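Local atomic coordinates of 16S rRNA (adenine(1408)-N(1))-methyltransferase (Catenulispora acidiphila, PDB entry 4X1O), a protein that probably transfers a methyl group from S-adenosyl-L-methionine to N1 of an adenine in 16S ribosomal RNA, a modification associated with aminoglycoside resistance. Residues A203-V208 with T231-R236; E123-M128 with P157-I162; K132-V137 with P172-D177; D143-L148 with D193-L198. One frame throughout, in Å; residues are numbered along the deposited sequence.

Overall arrangement
From the N terminus, interaction 2 opens first, at strand 123-127. Helices 131-139 and 142-151 follow and open interactions 3 and 4. Strand 157-163 then closes interaction 2 beside its partner. The loop at 172-177 closes interaction 3 against helix 131-139, and helix 191-197 closes interaction 4 against helix 142-151. Interactions 2, 3 and 4 therefore cross one another pairwise. Interaction 1 comes last and in series, pairing strands 200-212 and 229-239. Strand 229-239 also lies next to 157-163, so interactions 1 and 2 belong to one seven-stranded sheet. Interaction 3 ties a helix to a loop and interaction 4 joins two helices; they meet through a salt bridge between Lys132 and Asp143.

Interaction 1. Residues A203-V208 with T231-R236; sequences ADVRLV and TVLHLR
A classic beta bulge sets Ala203 and Asp204 together opposite Arg236 in the antiparallel pair formed by strands 200-212 and 229-239. These strands end the class I methyltransferase sheet, and 200-212 is its outermost strand on this side. Arg236 O accepts two backbone donors from the same face of its carbonyl plane. Ala203 N is 2.7 Å from Arg236 O, while Asp204 N is 3.3 Å from that oxygen. Arg236 N in turn donates to Asp204 O. Past the bulge, Arg206 and His234 exchange backbone bonds in both directions, as do Val208 and Val232.

Arg206 of the same strand and two waters satisfy the Asp204 carboxylate. Arg206 grips it side-on, with NE 3.0 Å from Asp204 OD1 and NH2 3.1 Å from Asp204 OD2. One water donates to OD2 and accepts a weak bond from Arg236 NH2. The Arg236 guanidinium has Asp204 CB over one face, 3.7 Å from Arg236 NH1. A bend in the Arg236 chain (chi3 75°) turns the group there. On the opposite sheet face, Val205 packs on Leu233 and Leu235. The other water donates to both Asp204 OD1 and His234 O. It lies in the plane of the His234 ring, at the edge, 2.8 Å from ND1.

Interaction 2. Residues E123-M128 with P157-I162; sequences EVMVLM and PLEISI
Glu123 and Glu159 reach across neighbouring parallel strands and bring their carboxylates together. Their side chains cross at about a right angle, and the carboxylate planes are turned 51° apart. Glu123 OE2 lies 2.7 Å from Glu159 OE1. Glu123 gets there with an extended chain, CG anti to the backbone N (chi1 -179°). Glu159 bends at chi2 (115°), which swings its carboxylate over toward the other strand. The other Glu123 oxygen, OE1, forms a salt bridge with Arg49 of strand 49-54. Met125 crosses Glu159 obliquely, its CG 3.5 Å from Glu159 OE1. Further along this face, Leu127 CD2 rests 4.0 Å from Ser161 OG.

The opposite face is wholly apolar. Leu158 CD1 meets two valines, both of them obliquely. It is 3.7 Å from Val124 CG1 and 4.0 Å from Val126 CG2. Next to it, Val126 CB stands 4.0 Å from Ile160 CG1. Helices 131-139 and 142-151 cover this face, with Leu133 and Leu148 on Val126 and Val137 on Ile160.

Five backbone bonds join the strands. They run from Val124 N to Pro157 O at one end to Met128 N to Ser161 O, 2.8 Å, at the other. Met128 there leaves the strand near Ser217, a residue seen to bind S-adenosyl-L-homocysteine. Two adjacent parallel strands joined through helices are a beta-alpha-beta crossover, here strands four and five of the Rossmann-like class I methyltransferase fold.

Interaction 3. Residues K132-V137 with P172-D177; sequences KLLRGV and PLEIRD
Arg135 NH1 is gripped by two acceptors, Glu174 O and Asp177 OD1. Glu174 O is 2.7 Å from Arg135 NH1, and Asp177 OD1 is 2.8 Å from the same nitrogen. Both lie near the guanidinium plane, although NH1 sits 52° above the carbonyl plane of Glu174. Arg135 NH2 adds a nearly straight bond to Asp177 OD2 at 3.0 Å. The salt bridge is thus end-on, and each carboxylate oxygen uses its syn lone pair. The two flat groups are nearly coplanar, with planes 20° apart. Three bonds in this pattern should fix the rotation of the guanidinium. The Arg135 chain is extended from CG to NE, and its CB, CG and CD pass alongside Glu174 O on the way.

Beneath this polar clasp, Leu134 meets Ile175 at about a right angle, its CG 3.9 Å from Ile175 CG2. Leu134 CD2 also touches Glu174 CG at 4.0 Å. The Glu174 carboxylate turns elsewhere, with OE2 bonded to Gly131 N at the start of helix 131-139. The contact ties the loop between strand 157-163 and helix 183-188 to helix 131-139. That helix carries Leu133 of the cofactor site and packs through Leu134 and Val137 on strand 157-163.

Interaction 4. Residues D143-L148 with D193-L198; sequences DVLSGL and DRLAAL
Ser146 and Leu198 bring the two backbones closest, their CA atoms 6.0 Å apart. Ser146 lies within helix 142-151. Leu198 is the first residue past helix 191-197 to leave helical geometry (phi -98°, psi 11°), so the second helix meets the first at its C-terminal end. A water bridges the pair. It donates to Leu198 O at 2.8 Å and lies 3.3 Å from Ser146 OG.

The side chains add a small leucine cluster. Leu145 points at the other helix and is met by two leucines, each at about a right angle. Leu198 CD1 comes up to Leu145 CB at 3.7 Å, and Leu195 CD2 approaches Leu145 CG at 3.8 Å. The other branch of Leu198, CD2, lies against Ser146 OG, 3.4 Å away; that hydroxyl is weakly hydrogen-bonded to Ala142 O.

The guanidinium of Arg194 is held by Leu139 O and Thr189 O, linking helix 191-197 to the end of helix 131-139. Leu195 continues the cluster onto Trp200 and Val202 of strand 200-212. On the first helix, Leu148 packs on Val124 and Val126 of strand 123-127, so both helices rest on the central sheet.

Interaction 1. Residues A203-V208 with T231-R236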
loop_
_atom_site.group_PDB
_atom_site.type_symbol
_atom_site.label_atom_id
_atom_site.label_comp_id
_atom_site.label_asym_id
_atom_site.label_seq_id
_atom_site.Cartn_x
_atom_site.Cartn_y
_atom_site.Cartn_z
ATOM N N ALA A 203 11.527 9.392 -8.562
ATOM C CA ALA A 203 11.655 10.843 -8.395
ATOM C C ALA A 203 12.496 11.238 -7.185
ATOM O O ALA A 203 13.168 12.279 -7.193
ATOM C CB ALA A 203 10.272 11.477 -8.288
ATOM N N ASP A 204 12.427 10.437 -6.133
ATOM C CA ASP A 204 13.096 10.796 -4.881
ATOM C C ASP A 204 13.301 9.542 -4.052
ATOM O O ASP A 204 12.420 8.691 -3.971
ATOM C CB ASP A 204 12.266 11.828 -4.095
ATOM C CG ASP A 204 13.030 12.433 -2.906
ATOM O OD1 ASP A 204 13.043 11.831 -1.802
ATOM O OD2 ASP A 204 13.597 13.529 -3.077
ATOM N N VAL A 205 14.478 9.427 -3.451
ATOM C CA VAL A 205 14.757 8.355 -2.509
ATOM C C VAL A 205 15.525 8.953 -1.348
ATOM O O VAL A 205 16.581 9.566 -1.547
ATOM C CB VAL A 205 15.623 7.213 -3.107
ATOM C CG1 VAL A 205 15.731 6.085 -2.114
ATOM C CG2 VAL A 205 15.058 6.715 -4.446
ATOM N N ARG A 206 15.001 8.799 -0.138
ATOM C CA ARG A 206 15.696 9.358 1.018
ATOM C C ARG A 206 15.307 8.630 2.275
ATOM O O ARG A 206 14.243 8.009 2.351
ATOM C CB ARG A 206 15.392 10.855 1.194
ATOM C CG ARG A 206 13.956 11.133 1.662
ATOM C CD ARG A 206 13.698 12.613 1.880
ATOM N NE ARG A 206 13.720 13.376 0.630
ATOM C CZ ARG A 206 13.609 14.696 0.573
ATOM N NH1 ARG A 206 13.466 15.386 1.695
ATOM N NH2 ARG A 206 13.636 15.327 -0.603
ATOM N N LEU A 207 16.179 8.731 3.275
ATOM C CA LEU A 207 15.827 8.338 4.624
ATOM C C LEU A 207 15.129 9.490 5.306
ATOM O O LEU A 207 15.504 10.653 5.136
ATOM C CB LEU A 207 17.064 7.929 5.432
ATOM C CG LEU A 207 17.734 6.627 5.012
ATOM C CD1 LEU A 207 18.968 6.395 5.859
ATOM C CD2 LEU A 207 16.757 5.466 5.178
ATOM N N VAL A 208 14.108 9.167 6.090
ATOM C CA VAL A 208 13.455 10.183 6.886
ATOM C C VAL A 208 13.457 9.692 8.335
ATOM O O VAL A 208 12.579 8.925 8.750
ATOM C CB VAL A 208 12.028 10.478 6.394
ATOM C CG1 VAL A 208 11.424 11.593 7.208
ATOM C CG2 VAL A 208 12.022 10.837 4.898
ATOM N N THR A 231 13.051 5.371 11.579
ATOM C CA THR A 231 13.634 5.854 10.347
ATOM C C THR A 231 13.012 5.101 9.191
ATOM O O THR A 231 12.972 3.870 9.192
ATOM C CB THR A 231 15.147 5.661 10.326
ATOM O OG1 THR A 231 15.727 6.380 11.422
ATOM C CG2 THR A 231 15.714 6.185 9.027
ATOM N N VAL A 232 12.522 5.839 8.209
ATOM C CA VAL A 232 11.858 5.240 7.072
ATOM C C VAL A 232 12.634 5.497 5.802
ATOM O O VAL A 232 13.053 6.622 5.559
ATOM C CB VAL A 232 10.420 5.788 6.941
ATOM C CG1 VAL A 232 9.782 5.383 5.605
ATOM C CG2 VAL A 232 9.595 5.308 8.115
ATOM N N LEU A 233 12.825 4.452 5.002
ATOM C CA LEU A 233 13.328 4.625 3.645
ATOM C C LEU A 233 12.132 4.941 2.769
ATOM O O LEU A 233 11.186 4.158 2.687
ATOM C CB LEU A 233 14.051 3.378 3.155
ATOM C CG LEU A 233 14.531 3.385 1.706
ATOM C CD1 LEU A 233 15.591 4.444 1.489
ATOM C CD2 LEU A 233 15.052 2.005 1.320
ATOM N N HIS A 234 12.163 6.111 2.149
ATOM C CA HIS A 234 11.034 6.564 1.371
ATOM C C HIS A 234 11.414 6.672 -0.085
ATOM O O HIS A 234 12.399 7.326 -0.420
ATOM C CB HIS A 234 10.536 7.915 1.890
ATOM C CG HIS A 234 9.210 8.318 1.333
ATOM N ND1 HIS A 234 9.085 9.123 0.219
ATOM C CD2 HIS A 234 7.951 8.012 1.721
ATOM C CE1 HIS A 234 7.804 9.300 -0.048
ATOM N NE2 HIS A 234 7.093 8.638 0.847
ATOM N N LEU A 235 10.641 6.024 -0.944
ATOM C CA LEU A 235 10.864 6.097 -2.375
ATOM C C LEU A 235 9.620 6.643 -3.027
ATOM O O LEU A 235 8.522 6.192 -2.721
ATOM C CB LEU A 235 11.191 4.724 -2.954
ATOM C CG LEU A 235 11.547 4.637 -4.443
ATOM C CD1 LEU A 235 12.538 3.508 -4.652
ATOM C CD2 LEU A 235 10.313 4.429 -5.328
ATOM N N ARG A 236 9.796 7.605 -3.921
ATOM C CA ARG A 236 8.682 8.098 -4.715
ATOM C C ARG A 236 8.989 7.898 -6.186
ATOM O O ARG A 236 10.118 8.138 -6.632
ATOM C CB ARG A 236 8.415 9.578 -4.418
ATOM C CG ARG A 236 7.172 10.123 -5.132
ATOM C CD ARG A 236 6.862 11.577 -4.755
ATOM N NE ARG A 236 7.764 12.530 -5.394
ATOM C CZ ARG A 236 8.709 13.212 -4.753
ATOM N NH1 ARG A 236 8.872 13.049 -3.448
ATOM N NH2 ARG A 236 9.488 14.060 -5.415
HETATM O O HOH W 1 11.345 10.152 -1.078
HETATM O O HOH W 2 12.348 15.480 -4.536
#

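Interaction 2. Residues E123-M128 with P157-I162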
loop_
_atom_site.group_PDB
_atom_site.type_symbol
_atom_site.label_atom_id
_atom_site.label_comp_id
_atom_site.label_asym_id
_atom_site.label_seq_id
_atom_site.Cartn_x
_atom_site.Cartn_y
_atom_site.Cartn_z
ATOM N N GLU A 123 -3.064 7.164 -7.159
ATOM C CA GLU A 123 -1.897 7.128 -6.281
ATOM C C GLU A 123 -1.789 5.749 -5.697
ATOM O O GLU A 123 -2.806 5.158 -5.335
ATOM C CB GLU A 123 -2.026 8.167 -5.170
ATOM C CG GLU A 123 -0.864 8.234 -4.219
ATOM C CD GLU A 123 -1.005 9.416 -3.264
ATOM O OE1 GLU A 123 -2.106 10.008 -3.199
ATOM O OE2 GLU A 123 -0.021 9.764 -2.590
ATOM N N VAL A 124 -0.569 5.227 -5.608
ATOM C CA VAL A 124 -0.362 3.894 -5.052
ATOM C C VAL A 124 0.555 4.029 -3.863
ATOM O O VAL A 124 1.598 4.673 -3.952
ATOM C CB VAL A 124 0.239 2.932 -6.083
ATOM C CG1 VAL A 124 0.525 1.563 -5.449
ATOM C CG2 VAL A 124 -0.688 2.835 -7.307
ATOM N N MET A 125 0.169 3.459 -2.734
ATOM C CA MET A 125 1.005 3.563 -1.543
ATOM C C MET A 125 1.377 2.189 -1.049
ATOM O O MET A 125 0.507 1.326 -0.891
ATOM C CB MET A 125 0.288 4.334 -0.421
ATOM C CG MET A 125 0.090 5.818 -0.719
ATOM S SD MET A 125 -0.566 6.614 0.780
ATOM C CE MET A 125 0.902 7.449 1.383
ATOM N N VAL A 126 2.670 1.983 -0.807
ATOM C CA VAL A 126 3.140 0.737 -0.207
ATOM C C VAL A 126 3.740 1.076 1.140
ATOM O O VAL A 126 4.875 1.521 1.224
ATOM C CB VAL A 126 4.170 0.033 -1.114
ATOM C CG1 VAL A 126 4.693 -1.251 -0.466
ATOM C CG2 VAL A 126 3.559 -0.261 -2.488
ATOM N N LEU A 127 2.965 0.907 2.207
ATOM C CA LEU A 127 3.406 1.388 3.504
ATOM C C LEU A 127 3.765 0.225 4.427
ATOM O O LEU A 127 2.951 -0.675 4.660
ATOM C CB LEU A 127 2.318 2.269 4.138
ATOM C CG LEU A 127 1.740 3.389 3.261
ATOM C CD1 LEU A 127 0.644 4.143 4.016
ATOM C CD2 LEU A 127 2.834 4.352 2.784
ATOM N N MET A 128 4.989 0.229 4.945
ATOM C CA MET A 128 5.424 -0.861 5.835
ATOM C C MET A 128 5.128 -2.270 5.284
ATOM O O MET A 128 4.453 -3.073 5.931
ATOM C CB MET A 128 4.759 -0.716 7.207
ATOM C CG MET A 128 5.145 0.554 7.952
ATOM S SD MET A 128 6.840 0.490 8.565
ATOM C CE MET A 128 6.727 -0.904 9.684
ATOM N N PRO A 157 1.511 8.810 -8.704
ATOM C CA PRO A 157 2.695 8.606 -7.867
ATOM C C PRO A 157 2.642 7.268 -7.149
ATOM O O PRO A 157 1.566 6.758 -6.806
ATOM C CB PRO A 157 2.637 9.751 -6.845
ATOM C CG PRO A 157 1.451 10.572 -7.198
ATOM C CD PRO A 157 0.577 9.784 -8.116
ATOM N N LEU A 158 3.819 6.689 -6.965
ATOM C CA LEU A 158 3.980 5.540 -6.104
ATOM C C LEU A 158 4.806 5.985 -4.918
ATOM O O LEU A 158 5.836 6.619 -5.088
ATOM C CB LEU A 158 4.652 4.392 -6.829
ATOM C CG LEU A 158 5.229 3.274 -5.956
ATOM C CD1 LEU A 158 4.140 2.371 -5.379
ATOM C CD2 LEU A 158 6.210 2.468 -6.782
ATOM N N GLU A 159 4.344 5.688 -3.713
ATOM C CA GLU A 159 5.104 6.059 -2.522
ATOM C C GLU A 159 5.362 4.779 -1.763
ATOM O O GLU A 159 4.422 4.064 -1.433
ATOM C CB GLU A 159 4.352 7.055 -1.642
ATOM C CG GLU A 159 4.324 8.473 -2.183
ATOM C CD GLU A 159 2.927 8.918 -2.544
ATOM O OE1 GLU A 159 2.017 8.060 -2.538
ATOM O OE2 GLU A 159 2.736 10.121 -2.826
ATOM N N ILE A 160 6.632 4.465 -1.525
ATOM C CA ILE A 160 6.987 3.271 -0.770
ATOM C C ILE A 160 7.650 3.726 0.513
ATOM O O ILE A 160 8.511 4.606 0.486
ATOM C CB ILE A 160 7.934 2.351 -1.551
ATOM C CG1 ILE A 160 7.277 1.864 -2.841
ATOM C CG2 ILE A 160 8.369 1.164 -0.696
ATOM C CD1 ILE A 160 8.275 1.169 -3.764
ATOM N N SER A 161 7.238 3.149 1.635
ATOM C CA SER A 161 7.792 3.530 2.930
ATOM C C SER A 161 8.198 2.275 3.657
ATOM O O SER A 161 7.348 1.445 4.014
ATOM C CB SER A 161 6.779 4.324 3.770
ATOM O OG SER A 161 6.598 5.639 3.270
ATOM N N ILE A 162 9.497 2.111 3.863
ATOM C CA ILE A 162 9.998 0.917 4.535
ATOM C C ILE A 162 10.727 1.315 5.814
ATOM O O ILE A 162 11.666 2.097 5.775
ATOM C CB ILE A 162 10.948 0.116 3.612
ATOM C CG1 ILE A 162 10.219 -0.349 2.343
ATOM C CG2 ILE A 162 11.548 -1.086 4.347
ATOM C CD1 ILE A 162 11.153 -0.830 1.262
#

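Interaction 3. Residues K132-V137 with P172-D177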
loop_
_atom_site.group_PDB
_atom_site.type_symbol
_atom_site.label_atom_id
_atom_site.label_comp_id
_atom_site.label_asym_id
_atom_site.label_seq_id
_atom_site.Cartn_x
_atom_site.Cartn_y
_atom_site.Cartn_z
ATOM N N LYS A 132 6.318 -11.218 0.652
ATOM C CA LYS A 132 6.650 -11.142 -0.767
ATOM C C LYS A 132 6.634 -9.702 -1.292
ATOM O O LYS A 132 7.432 -9.315 -2.154
ATOM C CB LYS A 132 5.673 -12.008 -1.570
ATOM C CG LYS A 132 5.976 -12.052 -3.047
ATOM C CD LYS A 132 5.726 -13.450 -3.588
ATOM C CE LYS A 132 6.691 -13.779 -4.708
ATOM N NZ LYS A 132 6.450 -12.882 -5.866
ATOM N N LEU A 133 5.713 -8.897 -0.781
ATOM C CA LEU A 133 5.654 -7.505 -1.204
ATOM C C LEU A 133 6.934 -6.766 -0.818
ATOM O O LEU A 133 7.502 -6.041 -1.631
ATOM C CB LEU A 133 4.411 -6.823 -0.596
ATOM C CG LEU A 133 4.236 -5.333 -0.900
ATOM C CD1 LEU A 133 4.117 -5.098 -2.397
ATOM C CD2 LEU A 133 3.010 -4.784 -0.168
ATOM N N LEU A 134 7.386 -6.957 0.416
ATOM C CA LEU A 134 8.608 -6.328 0.888
ATOM C C LEU A 134 9.821 -6.807 0.072
ATOM O O LEU A 134 10.607 -6.001 -0.446
ATOM C CB LEU A 134 8.821 -6.638 2.370
ATOM C CG LEU A 134 10.166 -6.239 2.974
ATOM C CD1 LEU A 134 10.384 -4.729 2.845
ATOM C CD2 LEU A 134 10.240 -6.684 4.423
ATOM N N ARG A 135 9.956 -8.120 -0.042
ATOM C CA ARG A 135 11.095 -8.697 -0.747
ATOM C C ARG A 135 11.080 -8.255 -2.202
ATOM O O ARG A 135 12.123 -7.919 -2.768
ATOM C CB ARG A 135 11.083 -10.224 -0.648
ATOM C CG ARG A 135 12.300 -10.879 -1.290
ATOM C CD ARG A 135 12.279 -12.372 -0.989
ATOM N NE ARG A 135 13.430 -13.074 -1.549
ATOM C CZ ARG A 135 14.614 -13.169 -0.958
ATOM N NH1 ARG A 135 14.827 -12.595 0.220
ATOM N NH2 ARG A 135 15.592 -13.850 -1.557
ATOM N N GLY A 136 9.888 -8.202 -2.784
ATOM C CA GLY A 136 9.735 -7.765 -4.162
ATOM C C GLY A 136 10.157 -6.329 -4.414
ATOM O O GLY A 136 10.786 -6.010 -5.422
ATOM N N VAL A 137 9.804 -5.447 -3.496
ATOM C CA VAL A 137 10.160 -4.056 -3.632
ATOM C C VAL A 137 11.658 -3.875 -3.439
ATOM O O VAL A 137 12.289 -3.115 -4.154
ATOM C CB VAL A 137 9.371 -3.186 -2.645
ATOM C CG1 VAL A 137 10.023 -1.834 -2.482
ATOM C CG2 VAL A 137 7.911 -3.064 -3.133
ATOM N N PRO A 172 13.772 -10.167 9.613
ATOM C CA PRO A 172 12.756 -11.075 9.063
ATOM C C PRO A 172 13.286 -11.937 7.923
ATOM O O PRO A 172 14.067 -11.468 7.091
ATOM C CB PRO A 172 11.671 -10.125 8.543
ATOM C CG PRO A 172 11.883 -8.848 9.305
ATOM C CD PRO A 172 13.352 -8.759 9.547
ATOM N N LEU A 173 12.830 -13.189 7.880
ATOM C CA LEU A 173 13.286 -14.147 6.884
ATOM C C LEU A 173 13.228 -13.651 5.445
ATOM O O LEU A 173 14.104 -13.983 4.633
ATOM C CB LEU A 173 12.454 -15.432 7.017
ATOM C CG LEU A 173 12.870 -16.615 6.142
ATOM C CD1 LEU A 173 14.320 -17.005 6.415
ATOM C CD2 LEU A 173 11.946 -17.778 6.423
ATOM N N GLU A 174 12.211 -12.856 5.112
ATOM C CA GLU A 174 12.020 -12.465 3.723
ATOM C C GLU A 174 13.101 -11.511 3.207
ATOM O O GLU A 174 13.208 -11.309 2.001
ATOM C CB GLU A 174 10.621 -11.852 3.518
ATOM C CG GLU A 174 10.289 -10.648 4.392
ATOM C CD GLU A 174 9.500 -11.022 5.652
ATOM O OE1 GLU A 174 9.893 -11.979 6.366
ATOM O OE2 GLU A 174 8.471 -10.353 5.926
ATOM N N ILE A 175 13.903 -10.936 4.098
ATOM C CA ILE A 175 15.009 -10.099 3.627
ATOM C C ILE A 175 16.347 -10.425 4.265
ATOM O O ILE A 175 17.310 -9.689 4.047
ATOM C CB ILE A 175 14.743 -8.603 3.872
ATOM C CG1 ILE A 175 14.487 -8.361 5.365
ATOM C CG2 ILE A 175 13.582 -8.122 3.002
ATOM C CD1 ILE A 175 14.696 -6.961 5.804
ATOM N N ARG A 176 16.445 -11.509 5.031
ATOM C CA ARG A 176 17.639 -11.657 5.859
ATOM C C ARG A 176 18.864 -12.045 5.035
ATOM O O ARG A 176 19.988 -11.912 5.505
ATOM C CB ARG A 176 17.420 -12.659 6.989
ATOM C CG ARG A 176 17.302 -14.104 6.568
ATOM C CD ARG A 176 16.972 -14.966 7.788
ATOM N NE ARG A 176 18.085 -15.042 8.728
ATOM C CZ ARG A 176 18.942 -16.054 8.778
ATOM N NH1 ARG A 176 18.804 -17.084 7.951
ATOM N NH2 ARG A 176 19.932 -16.045 9.658
ATOM N N ASP A 177 18.645 -12.507 3.808
ATOM C CA ASP A 177 19.753 -12.823 2.910
ATOM C C ASP A 177 20.154 -11.627 2.058
ATOM O O ASP A 177 21.081 -11.726 1.248
ATOM C CB ASP A 177 19.399 -14.006 1.995
ATOM C CG ASP A 177 18.173 -13.736 1.127
ATOM O OD1 ASP A 177 17.119 -13.337 1.687
ATOM O OD2 ASP A 177 18.259 -13.939 -0.108
#

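Interaction 4. Residues D143-L148 with D193-L198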
loop_
_atom_site.group_PDB
_atom_site.type_symbol
_atom_site.label_atom_id
_atom_site.label_comp_id
_atom_site.label_asym_id
_atom_site.label_seq_id
_atom_site.Cartn_x
_atom_site.Cartn_y
_atom_site.Cartn_z
ATOM N N ASP A 143 7.408 -9.393 -10.973
ATOM C CA ASP A 143 5.981 -9.659 -10.776
ATOM C C ASP A 143 5.336 -8.677 -9.779
ATOM O O ASP A 143 4.193 -8.240 -9.976
ATOM C CB ASP A 143 5.746 -11.112 -10.345
ATOM C CG ASP A 143 6.553 -11.512 -9.126
ATOM O OD1 ASP A 143 7.465 -10.758 -8.727
ATOM O OD2 ASP A 143 6.278 -12.601 -8.578
ATOM N N VAL A 144 6.072 -8.298 -8.740
ATOM C CA VAL A 144 5.565 -7.321 -7.767
ATOM C C VAL A 144 5.537 -5.892 -8.336
ATOM O O VAL A 144 4.538 -5.169 -8.199
ATOM C CB VAL A 144 6.407 -7.351 -6.475
ATOM C CG1 VAL A 144 5.994 -6.231 -5.525
ATOM C CG2 VAL A 144 6.291 -8.723 -5.794
ATOM N N LEU A 145 6.617 -5.488 -8.996
ATOM C CA LEU A 145 6.673 -4.141 -9.575
ATOM C C LEU A 145 5.640 -3.955 -10.687
ATOM O O LEU A 145 5.055 -2.879 -10.829
ATOM C CB LEU A 145 8.062 -3.846 -10.137
ATOM C CG LEU A 145 9.076 -3.140 -9.235
ATOM C CD1 LEU A 145 9.093 -3.707 -7.833
ATOM C CD2 LEU A 145 10.476 -3.167 -9.880
ATOM N N SER A 146 5.451 -4.995 -11.491
ATOM C CA SER A 146 4.485 -4.955 -12.576
ATOM C C SER A 146 3.069 -4.915 -12.025
ATOM O O SER A 146 2.214 -4.246 -12.583
ATOM C CB SER A 146 4.648 -6.159 -13.512
ATOM O OG SER A 146 5.828 -6.006 -14.282
ATOM N N GLY A 147 2.831 -5.645 -10.935
ATOM C CA GLY A 147 1.527 -5.640 -10.296
ATOM C C GLY A 147 1.182 -4.262 -9.774
ATOM O O GLY A 147 0.057 -3.778 -9.943
ATOM N N LEU A 148 2.155 -3.624 -9.129
ATOM C CA LEU A 148 1.976 -2.254 -8.659
ATOM C C LEU A 148 1.676 -1.315 -9.827
ATOM O O LEU A 148 0.765 -0.489 -9.751
ATOM C CB LEU A 148 3.217 -1.787 -7.912
ATOM C CG LEU A 148 3.488 -2.486 -6.582
ATOM C CD1 LEU A 148 4.854 -2.070 -6.069
ATOM C CD2 LEU A 148 2.394 -2.121 -5.582
ATOM N N ASP A 193 16.764 1.357 -11.979
ATOM C CA ASP A 193 16.611 1.017 -13.384
ATOM C C ASP A 193 15.555 -0.059 -13.588
ATOM O O ASP A 193 14.836 -0.006 -14.588
ATOM C CB ASP A 193 17.961 0.613 -13.984
ATOM C CG ASP A 193 18.995 1.716 -13.854
ATOM O OD1 ASP A 193 18.708 2.853 -14.292
ATOM O OD2 ASP A 193 20.099 1.453 -13.334
ATOM N N ARG A 194 15.438 -1.016 -12.659
ATOM C CA ARG A 194 14.369 -2.019 -12.766
ATOM C C ARG A 194 13.006 -1.369 -12.637
ATOM O O ARG A 194 12.070 -1.745 -13.353
ATOM C CB ARG A 194 14.532 -3.134 -11.721
ATOM C CG ARG A 194 15.665 -4.090 -12.110
ATOM C CD ARG A 194 15.692 -5.365 -11.283
ATOM N NE ARG A 194 16.118 -5.148 -9.906
ATOM C CZ ARG A 194 17.376 -4.937 -9.541
ATOM N NH1 ARG A 194 18.332 -4.894 -10.461
ATOM N NH2 ARG A 194 17.676 -4.761 -8.259
ATOM N N LEU A 195 12.897 -0.391 -11.741
ATOM C CA LEU A 195 11.654 0.354 -11.591
ATOM C C LEU A 195 11.333 1.063 -12.897
ATOM O O LEU A 195 10.228 0.939 -13.414
ATOM C CB LEU A 195 11.747 1.343 -10.432
ATOM C CG LEU A 195 11.517 0.709 -9.052
ATOM C CD1 LEU A 195 12.124 1.586 -7.958
ATOM C CD2 LEU A 195 10.041 0.513 -8.807
ATOM N N ALA A 196 12.309 1.773 -13.461
ATOM C CA ALA A 196 12.038 2.500 -14.696
ATOM C C ALA A 196 11.601 1.552 -15.811
ATOM O O ALA A 196 10.670 1.863 -16.567
ATOM C CB ALA A 196 13.251 3.303 -15.127
ATOM N N ALA A 197 12.247 0.392 -15.897
ATOM C CA ALA A 197 11.931 -0.564 -16.954
ATOM C C ALA A 197 10.480 -1.037 -16.861
ATOM O O ALA A 197 9.830 -1.317 -17.875
ATOM C CB ALA A 197 12.869 -1.755 -16.894
ATOM N N LEU A 198 9.972 -1.125 -15.643
ATOM C CA LEU A 198 8.627 -1.643 -15.467
ATOM C C LEU A 198 7.593 -0.535 -15.332
ATOM O O LEU A 198 6.442 -0.793 -15.008
ATOM C CB LEU A 198 8.591 -2.577 -14.260
ATOM C CG LEU A 198 9.309 -3.890 -14.616
ATOM C CD1 LEU A 198 9.486 -4.779 -13.402
ATOM C CD2 LEU A 198 8.546 -4.631 -15.709
HETATM O O HOH W 3 5.144 -3.133 -15.698
#